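Local structure of glycosylation Associate Protein 1 (Streptococcus agalactiae serotype V, 6OYC) at residues G30-D33 and T34-Q37; S413-D416 and I417-L421; T438-A441 and G442-G446; L491-S494 and I495-N499. The protein probably acts in the accessory Sec pathway as a GT-B-like, sugar-binding component of the Gap123 complex, which is linked to glycosylation and secretion. One frame throughout, in Å; residues are numbered along the deposited sequence.

Contact 1 (G30-D33 and T34-Q37)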
# COMPACT_ATOMS: atom_id res chain seq x y z
N GLY A 30 0.21 -0.54 -1.12
CA GLY A 30 -0.37 0.36 -0.14
C GLY A 30 -0.26 1.82 -0.51
O GLY A 30 -0.33 2.16 -1.70
N PHE A 31 -0.08 2.67 0.50
CA PHE A 31 -0.09 4.12 0.33
C PHE A 31 0.83 4.55 -0.82
O PHE A 31 1.98 4.11 -0.90
CB PHE A 31 0.36 4.78 1.65
CG PHE A 31 0.44 6.27 1.58
CD1 PHE A 31 -0.70 7.05 1.79
CD2 PHE A 31 1.63 6.89 1.24
CE1 PHE A 31 -0.63 8.43 1.70
CE2 PHE A 31 1.70 8.28 1.15
CZ PHE A 31 0.56 9.05 1.38
N ASP A 32 0.32 5.39 -1.72
CA ASP A 32 1.16 5.80 -2.84
C ASP A 32 0.77 7.20 -3.28
O ASP A 32 -0.03 7.88 -2.62
CB ASP A 32 1.08 4.79 -3.99
CG ASP A 32 -0.24 4.83 -4.74
OD1 ASP A 32 -1.14 5.62 -4.39
OD2 ASP A 32 -0.40 4.04 -5.70
N ASP A 33 1.32 7.62 -4.43
CA ASP A 33 1.13 8.99 -4.91
C ASP A 33 -0.33 9.31 -5.19
O ASP A 33 -0.78 10.44 -4.96
CB ASP A 33 2.01 9.24 -6.14
CG ASP A 33 1.81 8.19 -7.25
OD1 ASP A 33 1.58 7.00 -6.92
OD2 ASP A 33 1.89 8.57 -8.45
N THR A 34 -1.11 8.34 -5.68
CA THR A 34 -2.51 8.63 -5.96
C THR A 34 -3.27 8.95 -4.68
O THR A 34 -4.07 9.89 -4.64
CB THR A 34 -3.16 7.46 -6.68
OG1 THR A 34 -2.43 7.17 -7.87
CG2 THR A 34 -4.63 7.79 -7.04
N ILE A 35 -3.05 8.16 -3.62
CA ILE A 35 -3.70 8.44 -2.34
C ILE A 35 -3.32 9.83 -1.86
O ILE A 35 -4.17 10.64 -1.49
CB ILE A 35 -3.32 7.38 -1.29
CG1 ILE A 35 -3.64 5.95 -1.76
CG2 ILE A 35 -3.92 7.75 0.08
CD1 ILE A 35 -5.09 5.62 -1.74
N ASN A 36 -2.02 10.10 -1.85
CA ASN A 36 -1.54 11.39 -1.37
C ASN A 36 -2.16 12.53 -2.17
O ASN A 36 -2.61 13.53 -1.58
CB ASN A 36 -0.02 11.40 -1.45
CG ASN A 36 0.55 12.77 -1.29
OD1 ASN A 36 0.62 13.54 -2.26
ND2 ASN A 36 0.92 13.12 -0.06
N GLN A 37 -2.22 12.39 -3.50
CA GLN A 37 -2.70 13.48 -4.34
C GLN A 37 -4.21 13.64 -4.25
O GLN A 37 -4.71 14.77 -4.27
CB GLN A 37 -2.27 13.25 -5.80
CG GLN A 37 -0.77 13.47 -5.98
CD GLN A 37 -0.19 12.74 -7.17
OE1 GLN A 37 -0.90 12.37 -8.10
NE2 GLN A 37 1.13 12.55 -7.15
O HOH W 1 -1.04 4.90 -8.04
O HOH W 2 -0.93 9.85 -9.22
O HOH W 3 1.98 12.54 -4.72
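Asp32 OD1 is shared by two backbone amides of the first helical turn. Ile35 N donates to Asp32 OD1 at 3.3 Å in a nearly straight bond, 167° at the hydrogen, while Thr34 N lies closer but donates at a poor angle and counts as weak. Asp32 is thereby the N-cap of helix 33-43, and its CG, set between its own backbone N and carbonyl carbon (chi1 73°), points OD1 back at the amides that open the helix. These N-H groups would be expected to stabilise its negative charge. Asp32 OD2 accepts from water 1 at 2.6 Å, a water that also donates to Thr34 OG1, and has a weak bond from Trp8 NE1. The helix packs on strand 229-233 of the parallel N-terminal sheet, in keeping with a Rossmann-like half of a GT-B fold. One turn on, Asn36 N donates to Asp32 O and Gln37 N to Asp33 O at 2.8 Å. Water 2 bridges Asp33 OD2 and Gln37 OE1, and Ser254 OG meets both side chains; Arg259 forms a salt bridge with Asp33 OD1. On another flank the Phe31 ring leans obliquely on Ile35 CG2, 3.7 Å from CD1, and its CZ lies 3.7 Å from Asn36 CB, with ring and amide planes 90° apart. The Asn36 amide nitrogen is held by Phe303 O.

Contact 2 (S413-D416 and I417-L421)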
# COMPACT_ATOMS: atom_id res chain seq x y z
N SER A 413 -0.00 -4.11 8.72
CA SER A 413 -0.69 -3.19 7.83
C SER A 413 -0.20 -1.79 8.17
O SER A 413 0.44 -1.58 9.20
CB SER A 413 -2.21 -3.28 8.03
OG SER A 413 -2.57 -2.78 9.32
N GLU A 414 -0.53 -0.83 7.30
CA GLU A 414 -0.26 0.56 7.63
C GLU A 414 -1.00 0.97 8.89
O GLU A 414 -0.47 1.74 9.70
CB GLU A 414 -0.63 1.47 6.46
CG GLU A 414 0.33 1.35 5.30
CD GLU A 414 -0.26 1.79 3.97
OE1 GLU A 414 0.46 1.71 2.95
OE2 GLU A 414 -1.43 2.23 3.93
N THR A 415 -2.22 0.45 9.09
CA THR A 415 -2.99 0.82 10.27
C THR A 415 -2.28 0.41 11.56
O THR A 415 -2.29 1.16 12.54
CB THR A 415 -4.39 0.20 10.21
OG1 THR A 415 -4.99 0.50 8.94
CG2 THR A 415 -5.29 0.79 11.27
N ASP A 416 -1.66 -0.77 11.59
CA ASP A 416 -0.82 -1.15 12.72
C ASP A 416 0.27 -0.12 12.97
O ASP A 416 0.43 0.39 14.08
CB ASP A 416 -0.17 -2.50 12.48
CG ASP A 416 -1.06 -3.64 12.84
OD1 ASP A 416 -2.16 -3.38 13.34
OD2 ASP A 416 -0.65 -4.79 12.57
N ILE A 417 1.03 0.20 11.92
CA ILE A 417 2.14 1.14 12.04
C ILE A 417 1.64 2.46 12.58
O ILE A 417 2.23 3.05 13.49
CB ILE A 417 2.83 1.33 10.68
CG1 ILE A 417 3.45 0.00 10.23
CG2 ILE A 417 3.84 2.48 10.75
CD1 ILE A 417 3.94 0.04 8.80
N ILE A 418 0.53 2.93 12.02
CA ILE A 418 -0.06 4.19 12.44
C ILE A 418 -0.43 4.13 13.91
O ILE A 418 -0.14 5.06 14.67
CB ILE A 418 -1.28 4.52 11.56
CG1 ILE A 418 -0.83 4.85 10.13
CG2 ILE A 418 -2.05 5.68 12.17
CD1 ILE A 418 -1.98 4.94 9.10
N ASN A 419 -1.04 3.02 14.34
CA ASN A 419 -1.38 2.90 15.75
C ASN A 419 -0.13 2.79 16.61
O ASN A 419 -0.03 3.43 17.66
CB ASN A 419 -2.31 1.72 15.97
CG ASN A 419 -3.76 2.09 15.74
OD1 ASN A 419 -4.46 2.51 16.66
ND2 ASN A 419 -4.20 1.98 14.49
N ARG A 420 0.87 2.04 16.14
CA ARG A 420 2.05 1.82 16.96
C ARG A 420 2.86 3.12 17.12
O ARG A 420 3.51 3.32 18.15
CB ARG A 420 2.87 0.66 16.39
CG ARG A 420 3.76 -0.08 17.45
CD ARG A 420 2.90 -0.93 18.46
NE ARG A 420 3.62 -1.89 19.33
CZ ARG A 420 4.57 -1.59 20.23
NH1 ARG A 420 4.98 -0.34 20.43
NH2 ARG A 420 5.13 -2.58 20.93
N LEU A 421 2.76 4.04 16.16
CA LEU A 421 3.52 5.28 16.20
C LEU A 421 2.81 6.40 16.94
O LEU A 421 3.39 7.49 17.08
CB LEU A 421 3.82 5.74 14.77
CG LEU A 421 4.93 4.94 14.08
CD1 LEU A 421 5.02 5.30 12.59
CD2 LEU A 421 6.26 5.15 14.78
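Asn419 CG lies anti to its carbonyl carbon (chi1 -85°), and chi2 near -90° turns the amide back so that ND2 reaches the carbonyl oxygen of Thr415, one turn earlier. At Thr415 the methyl CG2 is the branch anti to the backbone N, and it lies alongside, 3.6 Å from Asn419 ND2, the two side chains pointing the same way. Both residues belong to helix 414-420, which follows strand 406-409 and leads to strand 426-428 in the parallel sheet of the C-terminal half, a Rossmann-like arrangement consistent with the GT-B clan. Thr415 O thus accepts two hydrogens: Asn419 N donates at 2.9 Å as the ordinary helical bond, and ND2 donates at 2.9 Å almost straight, 172° at the hydrogen. The two arrive from opposite faces of the carbonyl plane; the oxygen lies within the plane of the Asn419 amide, while ND2 itself stands above the carbonyl plane. The bond should restrain the rotation of the amide of this exposed residue. At the helix start Ser413 is the N-cap, its OG accepting from Asp416 N at 3.2 Å. The Glu414 carboxylate accepts from Phe31 N, is hydrogen-bonded to Tyr66 OH and forms a salt bridge with Arg306, and Arg420 pairs with Glu319. Ile417 is buried against Tyr321, Tyr356 and Tyr437. Ile418 also touches Tyr437, and its N donates to Glu414 O at 2.8 Å. The CG1-CD1 branch of Ile418 folds back over that same carbonyl, its CG1 lying 3.2 Å from Glu414 O.

Contact 3 (T438-A441 and G442-G446)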
# COMPACT_ATOMS: atom_id res chain seq x y z
N THR A 438 7.89 3.93 6.68
CA THR A 438 8.32 4.45 7.98
C THR A 438 8.84 5.88 7.85
O THR A 438 8.55 6.73 8.71
CB THR A 438 9.38 3.54 8.59
OG1 THR A 438 8.83 2.22 8.75
CG2 THR A 438 9.84 4.04 9.95
N GLN A 439 9.62 6.16 6.80
CA GLN A 439 10.08 7.53 6.57
C GLN A 439 8.90 8.48 6.35
O GLN A 439 8.86 9.58 6.92
CB GLN A 439 11.02 7.58 5.38
CG GLN A 439 12.31 6.83 5.57
CD GLN A 439 13.19 6.92 4.35
OE1 GLN A 439 12.89 6.34 3.29
NE2 GLN A 439 14.27 7.66 4.47
N ILE A 440 7.94 8.07 5.51
CA ILE A 440 6.75 8.89 5.27
C ILE A 440 6.00 9.13 6.57
O ILE A 440 5.54 10.25 6.84
CB ILE A 440 5.83 8.22 4.23
CG1 ILE A 440 6.45 8.32 2.83
CG2 ILE A 440 4.44 8.84 4.26
CD1 ILE A 440 5.96 7.23 1.90
N ALA A 441 5.84 8.09 7.38
CA ALA A 441 5.16 8.24 8.66
C ALA A 441 5.91 9.23 9.56
O ALA A 441 5.29 10.01 10.29
CB ALA A 441 5.02 6.88 9.34
N GLY A 442 7.24 9.23 9.48
CA GLY A 442 8.07 10.16 10.23
C GLY A 442 7.78 11.62 9.90
O GLY A 442 7.43 12.38 10.80
N ILE A 443 7.91 12.01 8.62
CA ILE A 443 7.60 13.39 8.24
C ILE A 443 6.12 13.71 8.40
O ILE A 443 5.75 14.88 8.41
CB ILE A 443 8.00 13.72 6.79
CG1 ILE A 443 7.10 12.97 5.80
CG2 ILE A 443 9.46 13.42 6.50
CD1 ILE A 443 7.40 13.29 4.33
N SER A 444 5.25 12.69 8.49
CA SER A 444 3.83 12.94 8.63
C SER A 444 3.42 13.11 10.08
O SER A 444 2.36 13.69 10.35
CB SER A 444 3.01 11.80 8.00
OG SER A 444 3.16 11.76 6.60
N SER A 445 4.23 12.60 11.01
CA SER A 445 3.94 12.61 12.43
C SER A 445 4.81 13.59 13.21
O SER A 445 4.52 13.84 14.39
CB SER A 445 4.14 11.21 13.01
OG SER A 445 5.51 10.86 12.87
N GLY A 446 5.85 14.13 12.59
CA GLY A 446 6.82 14.92 13.31
C GLY A 446 7.79 14.12 14.14
O GLY A 446 8.72 14.71 14.68
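Ser444 and Ser445 both bring their hydroxyls back to carbonyls one turn earlier, by different rotations. Ser444 OG, anti to its carbonyl carbon (chi1 -68°), donates to Ile440 O at 2.8 Å from above the carbonyl plane, 39° out of it. Ser444 N donates to the same Ile440 O at 3.0 Å from the opposite face, so two hydrogens from one residue hold that carbonyl. Ser445 OG instead stands between its own backbone N and carbonyl carbon and donates to Ala441 O at 2.7 Å, tilted from the carbonyl plane; Ser445 N and Ser444 N add only weak bonds to this acceptor. The double use of these oxygens falls in the last turn of helix 436-445, which joins strands 426-428 and 449-451 as the helix of a beta-alpha-beta unit. Gly446, with positive phi, is the first residue to leave helical geometry. Beyond the helix, Ser445 OG is hydrogen-bonded to Ile447 N and Ser444 OG to Asp304 N. Ile443 brings carbon, not a hydroxyl, to a carbonyl: its CG1 lies 3.3 Å from Ile440 O, and its side chain meets Phe303. Ile440 CG2 passes Ser444 OG at 4.0 Å. At the earlier end of the contact, Thr438 O accepts from Gly442 N, while Thr438 OG1 is hydrogen-bonded to Tyr356 and Asp435.

Contact 4 (L491-S494 and I495-N499)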
# COMPACT_ATOMS: atom_id res chain seq x y z
N LEU A 491 8.87 18.52 15.60
CA LEU A 491 7.42 18.65 15.45
C LEU A 491 7.05 19.92 14.69
O LEU A 491 6.23 19.89 13.76
CB LEU A 491 6.74 18.63 16.82
CG LEU A 491 5.21 18.63 16.90
CD1 LEU A 491 4.52 17.80 15.78
CD2 LEU A 491 4.82 18.13 18.27
N ILE A 492 7.67 21.04 15.05
CA ILE A 492 7.37 22.31 14.41
C ILE A 492 7.80 22.28 12.95
O ILE A 492 7.13 22.85 12.07
CB ILE A 492 8.05 23.46 15.17
CG1 ILE A 492 7.30 23.74 16.47
CG2 ILE A 492 8.18 24.70 14.29
CD1 ILE A 492 8.18 24.33 17.56
N TYR A 493 8.93 21.63 12.67
CA TYR A 493 9.38 21.52 11.30
C TYR A 493 8.38 20.73 10.47
O TYR A 493 8.08 21.10 9.33
CB TYR A 493 10.76 20.86 11.28
CG TYR A 493 11.28 20.40 9.93
CD1 TYR A 493 10.78 19.24 9.32
CD2 TYR A 493 12.31 21.08 9.30
CE1 TYR A 493 11.27 18.80 8.10
CE2 TYR A 493 12.82 20.64 8.07
CZ TYR A 493 12.29 19.50 7.48
OH TYR A 493 12.77 19.06 6.26
N SER A 494 7.86 19.64 11.03
CA SER A 494 6.90 18.84 10.29
C SER A 494 5.60 19.60 10.06
O SER A 494 5.07 19.61 8.94
CB SER A 494 6.64 17.53 11.03
OG SER A 494 7.87 16.84 11.21
N ILE A 495 5.12 20.30 11.09
CA ILE A 495 3.81 20.96 11.02
C ILE A 495 3.75 21.95 9.86
O ILE A 495 2.74 22.05 9.17
CB ILE A 495 3.50 21.65 12.36
CG1 ILE A 495 3.05 20.60 13.38
CG2 ILE A 495 2.43 22.69 12.18
CD1 ILE A 495 3.02 21.10 14.80
N ASP A 496 4.85 22.67 9.62
CA ASP A 496 4.86 23.66 8.56
C ASP A 496 4.96 23.01 7.19
O ASP A 496 4.23 23.38 6.27
CB ASP A 496 5.99 24.67 8.77
CG ASP A 496 5.92 25.34 10.12
OD1 ASP A 496 6.96 25.68 10.72
OD2 ASP A 496 4.77 25.57 10.55
N LYS A 497 5.87 22.06 7.03
CA LYS A 497 5.91 21.27 5.80
C LYS A 497 4.56 20.61 5.51
O LYS A 497 4.10 20.56 4.36
CB LYS A 497 7.04 20.23 5.89
CG LYS A 497 8.43 20.83 5.78
CD LYS A 497 9.32 20.09 4.78
CE LYS A 497 10.26 21.06 4.08
NZ LYS A 497 10.74 22.15 4.99
N ILE A 498 3.92 20.10 6.55
CA ILE A 498 2.59 19.51 6.42
C ILE A 498 1.64 20.47 5.72
O ILE A 498 0.86 20.07 4.84
CB ILE A 498 2.07 19.10 7.82
CG1 ILE A 498 2.69 17.76 8.27
CG2 ILE A 498 0.53 19.08 7.86
CD1 ILE A 498 2.29 16.56 7.46
N ASN A 499 1.70 21.76 6.07
CA ASN A 499 0.64 22.68 5.68
C ASN A 499 0.75 23.15 4.23
O ASN A 499 -0.26 23.56 3.66
CB ASN A 499 0.62 23.87 6.63
CG ASN A 499 0.32 23.45 8.06
OD1 ASN A 499 -0.11 22.31 8.31
ND2 ASN A 499 0.55 24.35 9.01
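Ile495, the residue most covered here, lays its CG1-CD1 branch against Leu491, one turn earlier. Its CG1 lies 3.3 Å from Leu491 O, and its CD1 is 3.8 Å from Leu491 CD1, where the two side chains cross at a slant; the amide of Ile495 donates to that same Leu491 O at 2.9 Å. Leu491 meets it because its CG stands anti to the backbone N (chi1 -175°), a rotation that puts CD1 beside Ile495. Ser494 contributes chiefly backbone: its O accepts from Ile498 N at 2.7 Å, nearly in line with the carbonyl, and Ile498 CG1 crowds the same oxygen, while Ser494 OG is hydrogen-bonded to Ser490 O, four residues back. On another flank Tyr493 and Lys497 form an off-centre cation-pi pair. The lysine chain, bent at its second, third and fourth torsions, passes over one ring face, CG standing 4.2 Å above the plane toward the rim, and NZ lies 4.5 Å from the ring centroid, 33° off the normal. Tyr493 OH is hydrogen-bonded to Glu459. These are i to i+4 pairings along helix 484-502, which follows helix 473-481 and precedes helix 505-512 near the end of the chain. Ile498 and Lys497 rest on Phe303 of a loop, and Leu491 on Leu309, while Ser494 faces the end of helix 436-445.

In the fold
All four contacts are local pairings at helix ends or along one helix. Contacts 1 and 3 are buried throughout; contacts 2 and 4 are only partly so, with contact 4 farthest from the chain centre. Contact 1 lies on the N-terminal half's helix 33-43, while contacts 2 and 3 lie on helices of the C-terminal parallel sheet. Phe31 N meets Glu414 OE1 at 2.7 Å, a probable hydrogen bond between contacts 1 and 2, and Leu421 packs on Ala441 between contacts 2 and 3. Contacts 3 and 4 touch through Gly446 and Ser494. The chemistry differs: carboxylate capping and water in contact 1, doubly used carbonyls in partly exposed contact 2 and buried contact 3, apolar and cation-pi pairing in contact 4.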